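Local coordinates for protein N-formylglutamate amidohydrolase (Ralstonia eutropha, PDB 2Q7S) that binds a zinc ion and is probably a metal-dependent hydrolase of the N-formylglutamate amidohydrolase type, at residues 33-38 and 54-59; 13-18 and 74-79; 29-34 and 83-88. All blocks are in the same frame, centred on the assembly; numbering follows the deposited sequence.

Interaction 1: 33-38 and 54-59. With ZN (zinc ion), chain C.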
ATOM      1  N   SER A  33      -6.295  -2.452   0.940  1.00 13.07           N
ATOM      2  CA  SER A  33      -7.486  -2.208   1.714  1.00 14.68           C
ATOM      3  C   SER A  33      -8.759  -2.842   1.152  1.00 14.52           C
ATOM      4  O   SER A  33      -9.820  -2.709   1.765  1.00 18.09           O
ATOM      5  CB  SER A  33      -7.706  -0.710   1.953  1.00  9.19           C
ATOM      6  OG  SER A  33      -7.677   0.067   0.762  1.00 13.80           O
ATOM      7  N   GLY A  34      -8.652  -3.535   0.026  1.00 16.84           N
ATOM      8  CA  GLY A  34      -9.803  -4.154  -0.576  1.00 13.11           C
ATOM      9  C   GLY A  34     -10.359  -5.323   0.199  1.00 12.75           C
ATOM     10  O   GLY A  34      -9.604  -6.189   0.634  1.00 11.10           O
ATOM     11  N   THR A  35     -11.690  -5.349   0.347  1.00 16.34           N
ATOM     12  CA  THR A  35     -12.401  -6.374   1.127  1.00 17.93           C
ATOM     13  C   THR A  35     -13.512  -7.093   0.333  1.00 17.69           C
ATOM     14  O   THR A  35     -14.281  -7.863   0.907  1.00 14.99           O
ATOM     15  CB  THR A  35     -13.089  -5.757   2.324  1.00 18.41           C
ATOM     16  OG1 THR A  35     -13.988  -4.759   1.843  1.00 20.55           O
ATOM     17  CG2 THR A  35     -12.069  -5.135   3.309  1.00 19.96           C
ATOM     18  N   PHE A  36     -13.584  -6.863  -0.980  1.00 19.43           N
ATOM     19  CA  PHE A  36     -14.578  -7.531  -1.839  1.00 20.45           C
ATOM     20  C   PHE A  36     -13.936  -8.749  -2.498  1.00 16.03           C
ATOM     21  O   PHE A  36     -13.215  -8.605  -3.468  1.00 14.05           O
ATOM     22  CB  PHE A  36     -15.148  -6.576  -2.904  1.00 22.73           C
ATOM     23  CG  PHE A  36     -15.860  -5.359  -2.335  1.00 24.33           C
ATOM     24  CD1 PHE A  36     -15.174  -4.189  -2.062  1.00 32.59           C
ATOM     25  CD2 PHE A  36     -17.227  -5.401  -2.079  1.00 35.46           C
ATOM     26  CE1 PHE A  36     -15.829  -3.063  -1.541  1.00 37.96           C
ATOM     27  CE2 PHE A  36     -17.907  -4.272  -1.554  1.00 37.84           C
ATOM     28  CZ  PHE A  36     -17.217  -3.110  -1.287  1.00 32.05           C
ATOM     29  N   TYR A  37     -14.229  -9.931  -1.964  1.00 15.17           N
ATOM     30  CA  TYR A  37     -13.635 -11.205  -2.398  1.00 19.73           C
ATOM     31  C   TYR A  37     -14.362 -11.762  -3.661  1.00 19.97           C
ATOM     32  O   TYR A  37     -15.582 -11.978  -3.635  1.00 18.11           O
ATOM     33  CB  TYR A  37     -13.604 -12.222  -1.195  1.00 21.94           C
ATOM     34  CG  TYR A  37     -12.601 -11.780  -0.122  1.00 23.01           C
ATOM     35  CD1 TYR A  37     -12.865 -10.659   0.687  1.00 29.76           C
ATOM     36  CD2 TYR A  37     -11.361 -12.410   0.020  1.00 27.59           C
ATOM     37  CE1 TYR A  37     -11.925 -10.190   1.633  1.00 26.73           C
ATOM     38  CE2 TYR A  37     -10.416 -11.959   0.970  1.00 23.03           C
ATOM     39  CZ  TYR A  37     -10.705 -10.836   1.761  1.00 27.35           C
ATOM     40  OH  TYR A  37      -9.790 -10.353   2.688  1.00 26.93           O
ATOM     41  N   PRO A  38     -13.628 -11.921  -4.779  1.00 19.88           N
ATOM     42  CA  PRO A  38     -14.166 -12.551  -5.987  1.00 23.41           C
ATOM     43  C   PRO A  38     -14.716 -13.974  -5.808  1.00 24.54           C
ATOM     44  O   PRO A  38     -14.111 -14.793  -5.122  1.00 24.90           O
ATOM     45  CB  PRO A  38     -12.967 -12.562  -6.930  1.00 19.54           C
ATOM     46  CG  PRO A  38     -12.160 -11.439  -6.501  1.00 22.32           C
ATOM     47  CD  PRO A  38     -12.254 -11.457  -5.021  1.00 20.66           C
ATOM     48  N   GLU A  54      -5.311  -8.267   4.920  1.00 17.13           N
ATOM     49  CA  GLU A  54      -5.914  -7.014   4.577  1.00 15.70           C
ATOM     50  C   GLU A  54      -5.313  -5.884   5.404  1.00 10.44           C
ATOM     51  O   GLU A  54      -5.233  -5.969   6.622  1.00  7.90           O
ATOM     52  CB  GLU A  54      -7.398  -6.982   4.927  1.00 17.31           C
ATOM     53  CG  GLU A  54      -8.291  -7.902   4.263  1.00 19.76           C
ATOM     54  CD  GLU A  54      -9.714  -7.745   4.768  1.00 18.11           C
ATOM     55  OE1 GLU A  54      -9.973  -6.910   5.670  1.00 17.19           O
ATOM     56  OE2 GLU A  54     -10.565  -8.462   4.243  1.00 22.70           O
ATOM     57  N   ASP A  55      -4.928  -4.830   4.731  1.00 10.91           N
ATOM     58  CA  ASP A  55      -4.716  -3.542   5.372  1.00 11.30           C
ATOM     59  C   ASP A  55      -6.061  -2.771   5.493  1.00 10.12           C
ATOM     60  O   ASP A  55      -6.240  -1.711   4.880  1.00  9.15           O
ATOM     61  CB  ASP A  55      -3.768  -2.689   4.565  1.00  4.80           C
ATOM     62  CG  ASP A  55      -2.440  -3.309   4.396  1.00 18.37           C
ATOM     63  OD1 ASP A  55      -2.273  -4.536   4.672  1.00 12.45           O
ATOM     64  OD2 ASP A  55      -1.605  -2.549   3.885  1.00 15.41           O
ATOM     65  N   THR A  56      -6.945  -3.320   6.317  1.00  9.24           N
ATOM     66  CA  THR A  56      -8.348  -2.866   6.405  1.00 12.70           C
ATOM     67  C   THR A  56      -8.451  -1.399   6.855  1.00 14.31           C
ATOM     68  O   THR A  56      -7.678  -0.925   7.723  1.00 12.64           O
ATOM     69  CB  THR A  56      -9.165  -3.792   7.359  1.00 13.26           C
ATOM     70  OG1 THR A  56      -8.676  -5.116   7.227  1.00 16.23           O
ATOM     71  CG2 THR A  56     -10.673  -3.763   7.085  1.00  9.08           C
ATOM     72  N   HIS A  57      -9.406  -0.700   6.225  1.00 14.20           N
ATOM     73  CA  HIS A  57      -9.752   0.706   6.493  1.00 14.21           C
ATOM     74  C   HIS A  57      -8.682   1.755   6.157  1.00 11.51           C
ATOM     75  O   HIS A  57      -8.898   2.913   6.427  1.00  8.78           O
ATOM     76  CB  HIS A  57     -10.125   0.906   7.956  1.00 15.05           C
ATOM     77  CG  HIS A  57     -11.100  -0.082   8.489  1.00  7.85           C
ATOM     78  ND1 HIS A  57     -12.337  -0.283   7.917  1.00 13.89           N
ATOM     79  CD2 HIS A  57     -11.040  -0.899   9.568  1.00 13.02           C
ATOM     80  CE1 HIS A  57     -12.979  -1.226   8.592  1.00 19.22           C
ATOM     81  NE2 HIS A  57     -12.224  -1.601   9.608  1.00 16.05           N
ATOM     82  N   VAL A  58      -7.534   1.346   5.604  1.00 16.00           N
ATOM     83  CA  VAL A  58      -6.407   2.289   5.365  1.00 16.39           C
ATOM     84  C   VAL A  58      -6.794   3.392   4.426  1.00 15.45           C
ATOM     85  O   VAL A  58      -6.413   4.554   4.589  1.00 11.79           O
ATOM     86  CB  VAL A  58      -5.125   1.560   4.837  1.00 14.85           C
ATOM     87  CG1 VAL A  58      -4.175   2.542   4.199  1.00  9.45           C
ATOM     88  CG2 VAL A  58      -4.476   0.857   6.022  1.00 10.19           C
ATOM     89  N   ASP A  59      -7.647   3.053   3.490  1.00 18.09           N
ATOM     90  CA  ASP A  59      -8.191   4.086   2.612  1.00 20.25           C
ATOM     91  C   ASP A  59      -9.071   5.126   3.324  1.00 18.49           C
ATOM     92  O   ASP A  59      -8.985   6.305   2.995  1.00 16.88           O
ATOM     93  CB  ASP A  59      -8.873   3.459   1.411  1.00 17.97           C
ATOM     94  CG  ASP A  59     -10.117   2.729   1.763  1.00 22.46           C
ATOM     95  OD1 ASP A  59     -10.145   1.944   2.749  1.00 20.50           O
ATOM     96  OD2 ASP A  59     -11.091   2.950   1.016  1.00 40.29           O
TER
HETATM   97 ZN    ZN C 400       0.072  -3.330   2.936  1.00 27.23          ZN
HETATM   98  O   HOH W   1     -10.885  -1.621   4.007  1.00 23.99           O
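Beside the zinc site, the loop that follows strand 26-30 packs on segment 54-59, which carries the zinc ligand Asp55 and enters helix 58-61; Tyr37, Thr35 and Ser33 meet Glu54 and the turn after it. The phenol OH of Tyr37 donates to Glu54 OE2 over 2.6 Å, using the anti lone pair of that oxygen, which lies at the ring edge in the ring plane; ring and carboxylate planes stand 33° apart. Glu54 gets there on a chain extended beyond CG (chi2 178°). Its other oxygen, OE1, takes a hydrogen bond from Thr56 OG1 at 2.7 Å, again on the anti side, so both ends of the carboxylate are gripped, and Arg51 adds a salt bridge to OE2. The side chain of Thr35 crosses that of Glu54 at about a right angle, CG2 lying 3.6 Å from Glu54 OE1. Asp55 binds zinc through OD2, with His32 and His172 completing the protein ligands; Arg253 pairs with its OD1. Ser33 CA makes a CA-H...O contact with Asp55 O, in the type II turn from Asp55 to Val58. Ser33 OG shares a hydrogen bond with Ser30 OG. One water closes the contact, donating to Ser33 O at 2.7 Å and accepting from His57 N at 2.8 Å.

Interaction 2: 13-18 and 74-79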
ATOM      1  N   PRO A  13     -12.764  -2.425 -10.016  1.00 20.25           N
ATOM      2  CA  PRO A  13     -11.589  -2.919  -9.253  1.00 20.86           C
ATOM      3  C   PRO A  13     -10.883  -1.916  -8.322  1.00 18.43           C
ATOM      4  O   PRO A  13      -9.963  -2.286  -7.582  1.00 16.77           O
ATOM      5  CB  PRO A  13     -10.635  -3.437 -10.345  1.00 19.25           C
ATOM      6  CG  PRO A  13     -11.018  -2.705 -11.604  1.00 19.04           C
ATOM      7  CD  PRO A  13     -12.509  -2.314 -11.467  1.00 20.30           C
ATOM      8  N   PHE A  14     -11.285  -0.646  -8.391  1.00 16.29           N
ATOM      9  CA  PHE A  14     -10.719   0.367  -7.566  1.00 14.43           C
ATOM     10  C   PHE A  14     -11.700   1.535  -7.408  1.00 13.51           C
ATOM     11  O   PHE A  14     -12.614   1.715  -8.201  1.00 14.30           O
ATOM     12  CB  PHE A  14      -9.375   0.843  -8.120  1.00 12.43           C
ATOM     13  CG  PHE A  14      -9.448   1.476  -9.499  1.00 13.98           C
ATOM     14  CD1 PHE A  14      -9.732   2.818  -9.649  1.00 16.01           C
ATOM     15  CD2 PHE A  14      -9.255   0.739 -10.623  1.00 14.39           C
ATOM     16  CE1 PHE A  14      -9.819   3.421 -10.914  1.00 17.96           C
ATOM     17  CE2 PHE A  14      -9.329   1.320 -11.889  1.00 13.16           C
ATOM     18  CZ  PHE A  14      -9.602   2.667 -12.033  1.00 16.68           C
ATOM     19  N   THR A  15     -11.508   2.259  -6.320  1.00 15.76           N
ATOM     20  CA  THR A  15     -12.041   3.588  -6.144  1.00 16.93           C
ATOM     21  C   THR A  15     -10.929   4.619  -6.398  1.00 17.52           C
ATOM     22  O   THR A  15      -9.726   4.355  -6.185  1.00 16.84           O
ATOM     23  CB  THR A  15     -12.604   3.761  -4.719  1.00 18.04           C
ATOM     24  OG1 THR A  15     -11.594   3.420  -3.776  1.00 19.53           O
ATOM     25  CG2 THR A  15     -13.776   2.854  -4.496  1.00 20.55           C
ATOM     26  N   LEU A  16     -11.336   5.777  -6.909  1.00 17.61           N
ATOM     27  CA  LEU A  16     -10.408   6.874  -7.243  1.00 14.59           C
ATOM     28  C   LEU A  16     -11.061   8.172  -6.797  1.00 13.33           C
ATOM     29  O   LEU A  16     -12.029   8.603  -7.396  1.00 15.03           O
ATOM     30  CB  LEU A  16     -10.140   6.929  -8.723  1.00 14.18           C
ATOM     31  CG  LEU A  16      -9.158   7.970  -9.240  1.00 17.23           C
ATOM     32  CD1 LEU A  16      -7.673   7.749  -8.716  1.00 15.65           C
ATOM     33  CD2 LEU A  16      -9.273   7.927 -10.734  1.00 15.74           C
ATOM     34  N   ALA A  17     -10.571   8.698  -5.681  1.00 13.96           N
ATOM     35  CA  ALA A  17     -11.071   9.955  -5.075  1.00 13.57           C
ATOM     36  C   ALA A  17     -10.221  11.112  -5.578  1.00 14.05           C
ATOM     37  O   ALA A  17      -9.002  11.218  -5.265  1.00 11.95           O
ATOM     38  CB  ALA A  17     -11.070   9.873  -3.499  1.00 11.83           C
ATOM     39  N   LEU A  18     -10.855  11.940  -6.409  1.00 16.29           N
ATOM     40  CA  LEU A  18     -10.242  13.128  -6.995  1.00 18.93           C
ATOM     41  C   LEU A  18     -10.589  14.412  -6.214  1.00 18.42           C
ATOM     42  O   LEU A  18     -11.657  14.522  -5.586  1.00 18.72           O
ATOM     43  CB  LEU A  18     -10.638  13.277  -8.493  1.00 18.12           C
ATOM     44  CG  LEU A  18     -10.308  12.072  -9.401  1.00 19.05           C
ATOM     45  CD1 LEU A  18     -10.997  12.224 -10.765  1.00 27.24           C
ATOM     46  CD2 LEU A  18      -8.776  11.785  -9.564  1.00 12.33           C
ATOM     47  N   ALA A  74      -7.644   3.457  -4.344  1.00 15.11           N
ATOM     48  CA  ALA A  74      -7.719   2.296  -3.480  1.00 16.75           C
ATOM     49  C   ALA A  74      -8.297   1.055  -4.166  1.00 15.47           C
ATOM     50  O   ALA A  74      -9.315   1.145  -4.866  1.00 18.49           O
ATOM     51  CB  ALA A  74      -8.499   2.659  -2.227  1.00 14.89           C
ATOM     52  N   ALA A  75      -7.657  -0.099  -3.935  1.00 15.41           N
ATOM     53  CA  ALA A  75      -8.140  -1.405  -4.435  1.00 16.66           C
ATOM     54  C   ALA A  75      -9.422  -1.900  -3.752  1.00 13.53           C
ATOM     55  O   ALA A  75      -9.582  -1.764  -2.538  1.00 15.01           O
ATOM     56  CB  ALA A  75      -7.059  -2.476  -4.296  1.00 13.53           C
ATOM     57  N   THR A  76     -10.342  -2.475  -4.514  1.00 14.85           N
ATOM     58  CA  THR A  76     -11.569  -3.024  -3.920  1.00 16.46           C
ATOM     59  C   THR A  76     -11.450  -4.559  -3.781  1.00 17.03           C
ATOM     60  O   THR A  76     -12.149  -5.185  -2.990  1.00 18.93           O
ATOM     61  CB  THR A  76     -12.857  -2.668  -4.728  1.00 17.63           C
ATOM     62  OG1 THR A  76     -12.675  -3.061  -6.068  1.00 17.36           O
ATOM     63  CG2 THR A  76     -13.192  -1.165  -4.718  1.00 12.80           C
ATOM     64  N   PHE A  77     -10.540  -5.144  -4.549  1.00 19.16           N
ATOM     65  CA  PHE A  77     -10.256  -6.564  -4.466  1.00 18.11           C
ATOM     66  C   PHE A  77      -9.243  -6.808  -3.366  1.00 17.28           C
ATOM     67  O   PHE A  77      -8.461  -5.902  -3.045  1.00 13.06           O
ATOM     68  CB  PHE A  77      -9.726  -7.103  -5.779  1.00 15.97           C
ATOM     69  CG  PHE A  77      -8.563  -6.358  -6.310  1.00 21.69           C
ATOM     70  CD1 PHE A  77      -8.772  -5.214  -7.110  1.00 17.27           C
ATOM     71  CD2 PHE A  77      -7.258  -6.762  -6.029  1.00 11.84           C
ATOM     72  CE1 PHE A  77      -7.762  -4.478  -7.553  1.00 16.19           C
ATOM     73  CE2 PHE A  77      -6.214  -6.014  -6.530  1.00 10.98           C
ATOM     74  CZ  PHE A  77      -6.453  -4.899  -7.300  1.00 20.12           C
ATOM     75  N   PRO A  78      -9.194  -8.046  -2.841  1.00 15.71           N
ATOM     76  CA  PRO A  78      -8.273  -8.308  -1.757  1.00 15.08           C
ATOM     77  C   PRO A  78      -6.862  -8.576  -2.257  1.00 14.33           C
ATOM     78  O   PRO A  78      -6.662  -9.237  -3.298  1.00 11.84           O
ATOM     79  CB  PRO A  78      -8.880  -9.533  -1.051  1.00 15.07           C
ATOM     80  CG  PRO A  78     -10.114  -9.937  -1.887  1.00 19.11           C
ATOM     81  CD  PRO A  78      -9.954  -9.264  -3.200  1.00 18.96           C
ATOM     82  N   ARG A  79      -5.879  -8.077  -1.512  1.00 12.21           N
ATOM     83  CA  ARG A  79      -4.490  -8.295  -1.865  1.00 13.45           C
ATOM     84  C   ARG A  79      -4.067  -9.758  -1.829  1.00 15.39           C
ATOM     85  O   ARG A  79      -3.078 -10.098  -2.495  1.00 14.09           O
ATOM     86  CB  ARG A  79      -3.553  -7.445  -1.002  1.00 13.81           C
ATOM     87  CG  ARG A  79      -3.463  -7.826   0.416  1.00 14.65           C
ATOM     88  CD  ARG A  79      -2.352  -8.798   0.686  1.00 24.59           C
ATOM     89  NE  ARG A  79      -1.001  -8.266   0.619  1.00 22.62           N
ATOM     90  CZ  ARG A  79      -0.272  -7.808   1.635  1.00 30.39           C
ATOM     91  NH1 ARG A  79      -0.759  -7.730   2.859  1.00 40.76           N
ATOM     92  NH2 ARG A  79       0.970  -7.414   1.414  1.00 30.75           N
TER
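Several side chains at this strand pairing, among them those of Thr15 and Phe77, share a first torsion that sets the hydroxyl or ring between the backbone N and the carbonyl carbon. In Thr15 (chi1 54°) this turns OG1 to the methyl of Ala74, 3.5 Å from its CB, while CG2 faces Thr76. In Phe77 (chi1 53°) it brings the ring up to Pro13, whose carbonyl O meets the ring edge near its plane, 3.1 Å from Phe77 CE1. Pro13 CB makes an apolar contact with Phe77 CD1, and Ala75 CB sits over one ring face, offset toward the rim. The two threonine methyls, Thr15 CG2 and Thr76 CG2, approach to 4.1 Å on the side of the sheet that also carries Ala74 CB. Thr76 OG1 hydrogen-bonds back to Ala12 O, just ahead of Pro13.

The backbones run antiparallel. Thr15 and Ala74 form a hydrogen-bonded pair: Thr15 N donates to Ala74 O at 2.9 Å, nearly along the C=O axis, and Ala74 N returns a straighter bond to Thr15 O, with 171° at the hydrogen. Phe14 and Ala75 are the neighbouring non-hydrogen-bonded pair, and Phe14 CA brings its hydrogen to Ala74 O in a CA-H...O contact. Beyond them Thr76 N reaches Pro13 O at 3.1 Å from well above the carbonyl plane, prolonging the pairing past the end of strand 71-75. The face bearing Phe14 and Ala75 packs against helix 134-163, where Tyr148 touches both side chains. Strand 14-17 thus closes one border of the mixed seven-stranded sheet as an antiparallel edge strand, here added to a core whose next three strands, 71-75, 26-30 and 166-174, run parallel.

Interaction 3: 29-34 and 83-88. With ZN (zinc ion), chain C.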
ATOM      1  N   ASP A  29      -1.824   5.867  -2.974  1.00 16.23           N
ATOM      2  CA  ASP A  29      -2.566   4.645  -3.182  1.00 14.30           C
ATOM      3  C   ASP A  29      -2.601   3.706  -1.959  1.00  9.54           C
ATOM      4  O   ASP A  29      -1.663   3.642  -1.228  1.00 13.56           O
ATOM      5  CB  ASP A  29      -2.180   3.947  -4.452  1.00 13.05           C
ATOM      6  CG  ASP A  29      -0.945   3.170  -4.340  1.00 14.71           C
ATOM      7  OD1 ASP A  29       0.073   3.766  -3.973  1.00 17.65           O
ATOM      8  OD2 ASP A  29      -0.985   1.958  -4.690  1.00 11.30           O
ATOM      9  N   SER A  30      -3.754   3.055  -1.784  1.00 14.37           N
ATOM     10  CA  SER A  30      -3.998   2.054  -0.741  1.00 12.04           C
ATOM     11  C   SER A  30      -4.249   0.730  -1.525  1.00 11.63           C
ATOM     12  O   SER A  30      -5.413   0.360  -1.853  1.00 10.66           O
ATOM     13  CB  SER A  30      -5.181   2.479   0.145  1.00 11.54           C
ATOM     14  OG  SER A  30      -5.583   1.540   1.140  1.00 14.00           O
ATOM     15  N   PRO A  31      -3.175  -0.037  -1.764  1.00  9.91           N
ATOM     16  CA  PRO A  31      -3.317  -1.290  -2.556  1.00  9.86           C
ATOM     17  C   PRO A  31      -3.925  -2.496  -1.820  1.00 12.86           C
ATOM     18  O   PRO A  31      -4.276  -3.486  -2.446  1.00 15.01           O
ATOM     19  CB  PRO A  31      -1.873  -1.609  -2.954  1.00  9.21           C
ATOM     20  CG  PRO A  31      -1.060  -0.989  -1.875  1.00  5.11           C
ATOM     21  CD  PRO A  31      -1.772   0.236  -1.396  1.00 11.26           C
ATOM     22  N   HIS A  32      -3.954  -2.432  -0.496  1.00 13.20           N
ATOM     23  CA  HIS A  32      -4.230  -3.559   0.341  1.00 12.42           C
ATOM     24  C   HIS A  32      -5.501  -3.520   1.128  1.00 12.17           C
ATOM     25  O   HIS A  32      -5.754  -4.442   1.874  1.00 13.38           O
ATOM     26  CB  HIS A  32      -3.046  -3.738   1.257  1.00 14.97           C
ATOM     27  CG  HIS A  32      -1.827  -4.182   0.534  1.00 15.87           C
ATOM     28  ND1 HIS A  32      -0.573  -4.106   1.075  1.00 15.47           N
ATOM     29  CD2 HIS A  32      -1.676  -4.711  -0.708  1.00 10.75           C
ATOM     30  CE1 HIS A  32       0.307  -4.576   0.205  1.00 19.00           C
ATOM     31  NE2 HIS A  32      -0.337  -4.962  -0.881  1.00 12.82           N
ATOM     32  N   SER A  33      -6.295  -2.452   0.940  1.00 13.07           N
ATOM     33  CA  SER A  33      -7.486  -2.208   1.714  1.00 14.68           C
ATOM     34  C   SER A  33      -8.759  -2.842   1.152  1.00 14.52           C
ATOM     35  O   SER A  33      -9.820  -2.709   1.765  1.00 18.09           O
ATOM     36  CB  SER A  33      -7.706  -0.710   1.953  1.00  9.19           C
ATOM     37  OG  SER A  33      -7.677   0.067   0.762  1.00 13.80           O
ATOM     38  N   GLY A  34      -8.652  -3.535   0.026  1.00 16.84           N
ATOM     39  CA  GLY A  34      -9.803  -4.154  -0.576  1.00 13.11           C
ATOM     40  C   GLY A  34     -10.359  -5.323   0.199  1.00 12.75           C
ATOM     41  O   GLY A  34      -9.604  -6.189   0.634  1.00 11.10           O
ATOM     42  N   ASP A  83      -2.036  -9.065  -5.466  1.00 12.73           N
ATOM     43  CA  ASP A  83      -1.423  -7.990  -4.680  1.00 14.61           C
ATOM     44  C   ASP A  83      -0.866  -6.939  -5.629  1.00 15.00           C
ATOM     45  O   ASP A  83       0.190  -7.175  -6.205  1.00 14.32           O
ATOM     46  CB  ASP A  83      -0.284  -8.538  -3.852  1.00 13.68           C
ATOM     47  CG  ASP A  83       0.297  -7.530  -2.921  1.00 15.93           C
ATOM     48  OD1 ASP A  83       0.110  -6.311  -3.138  1.00 16.04           O
ATOM     49  OD2 ASP A  83       0.924  -7.967  -1.931  1.00 14.67           O
ATOM     50  N   PRO A  84      -1.533  -5.766  -5.733  1.00 15.25           N
ATOM     51  CA  PRO A  84      -1.010  -4.753  -6.644  1.00 18.29           C
ATOM     52  C   PRO A  84       0.348  -4.145  -6.309  1.00 15.56           C
ATOM     53  O   PRO A  84       0.878  -3.457  -7.167  1.00 17.31           O
ATOM     54  CB  PRO A  84      -2.079  -3.652  -6.629  1.00 18.84           C
ATOM     55  CG  PRO A  84      -3.192  -4.153  -5.835  1.00 16.44           C
ATOM     56  CD  PRO A  84      -2.743  -5.292  -5.041  1.00 13.31           C
ATOM     57  N   ASN A  85       0.861  -4.360  -5.088  1.00 11.76           N
ATOM     58  CA  ASN A  85       2.163  -3.835  -4.687  1.00 12.12           C
ATOM     59  C   ASN A  85       3.270  -4.758  -5.038  1.00 11.61           C
ATOM     60  O   ASN A  85       4.404  -4.585  -4.574  1.00 20.59           O
ATOM     61  CB  ASN A  85       2.222  -3.542  -3.168  1.00 12.06           C
ATOM     62  CG  ASN A  85       2.482  -2.079  -2.883  1.00 15.41           C
ATOM     63  OD1 ASN A  85       2.169  -1.223  -3.709  1.00 17.03           O
ATOM     64  ND2 ASN A  85       3.136  -1.803  -1.783  1.00 13.73           N
ATOM     65  N   ARG A  86       2.968  -5.820  -5.769  1.00 15.39           N
ATOM     66  CA  ARG A  86       4.051  -6.699  -6.231  1.00 13.64           C
ATOM     67  C   ARG A  86       4.176  -6.466  -7.706  1.00 14.16           C
ATOM     68  O   ARG A  86       3.241  -6.000  -8.356  1.00 16.33           O
ATOM     69  CB  ARG A  86       3.728  -8.166  -5.923  1.00 14.93           C
ATOM     70  CG  ARG A  86       3.570  -8.481  -4.426  1.00 18.16           C
ATOM     71  CD  ARG A  86       4.810  -8.157  -3.582  1.00 25.77           C
ATOM     72  NE  ARG A  86       4.635  -8.480  -2.176  1.00 26.23           N
ATOM     73  CZ  ARG A  86       4.172  -7.661  -1.215  1.00 38.32           C
ATOM     74  NH1 ARG A  86       3.784  -6.407  -1.456  1.00 28.59           N
ATOM     75  NH2 ARG A  86       4.067  -8.117   0.034  1.00 40.11           N
HETATM   76  N   MSE A  87       5.331  -6.836  -8.231  1.00 18.59           N
HETATM   77  CA  MSE A  87       5.572  -6.860  -9.654  1.00 16.02           C
HETATM   78  C   MSE A  87       4.929  -8.086 -10.260  1.00 15.77           C
HETATM   79  O   MSE A  87       4.687  -9.102  -9.625  1.00 11.80           O
HETATM   80  CB  MSE A  87       7.091  -6.880  -9.931  1.00 19.29           C
HETATM   81  CG  MSE A  87       7.856  -5.786  -9.275  1.00 24.42           C
HETATM   82 SE   MSE A  87       7.449  -4.093 -10.155  0.75 32.39          SE
HETATM   83  CE  MSE A  87       6.253  -3.133  -9.007  1.00 17.89           C
ATOM     84  N   LEU A  88       4.698  -7.979 -11.557  1.00 16.34           N
ATOM     85  CA  LEU A  88       3.994  -8.969 -12.314  1.00 12.49           C
ATOM     86  C   LEU A  88       4.788 -10.238 -12.516  1.00 13.82           C
ATOM     87  O   LEU A  88       4.202 -11.260 -12.856  1.00 13.17           O
ATOM     88  CB  LEU A  88       3.599  -8.364 -13.672  1.00 12.73           C
ATOM     89  CG  LEU A  88       2.263  -7.617 -13.626  1.00 12.66           C
ATOM     90  CD1 LEU A  88       1.898  -7.216 -15.056  1.00 14.91           C
ATOM     91  CD2 LEU A  88       1.206  -8.443 -12.937  1.00 12.82           C
TER
HETATM   92 ZN    ZN C 400       0.072  -3.330   2.936  1.00 27.23          ZN
HETATM   93  O   HOH W   2       0.367  -0.221  -5.634  1.00 24.06           O
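His32, a zinc ligand set just past the end of strand 26-30, joins its loop to the 83-86 turn in a zinc-histidine-carboxylate arrangement, with Asp83 in the second shell. From CB, placed 3.6 Å from the zinc, the side chain leaves with CG beside the backbone N (chi1 -69°), and ND1 binds the metal at 2.1 Å. CE1, the carbon between the two nitrogens, is approached by Arg79. On the far side of the ring, NE2 donates to Asp83 OD1 over 2.7 Å, with 155° at the hydrogen. The acceptor lies in the imidazole plane, but ring and carboxylate planes are 71° apart, and the histidine meets OD1 on its syn side, somewhat out of the carboxylate plane. Tied to metal and carboxylate through its two nitrogens, the ring has its rotation fixed. The negative carboxylate would probably strengthen the donor character of the imidazole toward the metal.

Asp83 is itself held in place. Asn85 N also donates to OD1, from the face opposite His32, making an Asx turn inside the type I turn from Asp83 to Arg86. Asp83 OD2 forms a salt bridge with Arg79, and the guanidinium of Arg86 lays one face over the same oxygen, a pairing of charges only. Two prolines add apolar packing: Pro31 CG lies over the centre of one face of the His32 ring, Pro31 CB meets Pro84 CG at 4.1 Å, and Pro84 CD closes on Pro31 O at 3.5 Å. Asn85 CB contacts His32 NE2 obliquely, and its ND2 bonds to Asn170. A water bridges the two segments, donating to Asp29 OD2 at 2.7 Å and to Asn85 OD1 at 2.8 Å.

In the fold
The three contacts cluster tightly, their centres 8 to 10 Å apart, around the ends of neighbouring strands 26-30 and 71-75. Interaction 2 pairs edge strand 14-17 with 71-75; interaction 3 starts from 26-30, and the strands meet where Ala75 N probably bonds to Ser30 O. Interactions 1 and 3 share Ser33 and Gly34 and both touch the zinc, through Asp55 and His32; Asp55 N probably donates to His32 O. Along the chain, interaction 1 is nested within the loop closed by interaction 2, while 2 and 3 interleave. A probable backbone hydrogen bond from Phe36 N to Thr76 O links interactions 1 and 2. Interactions 1 and 3 build the zinc site, while interaction 2 lies beside it, at the outer edge of the same sheet.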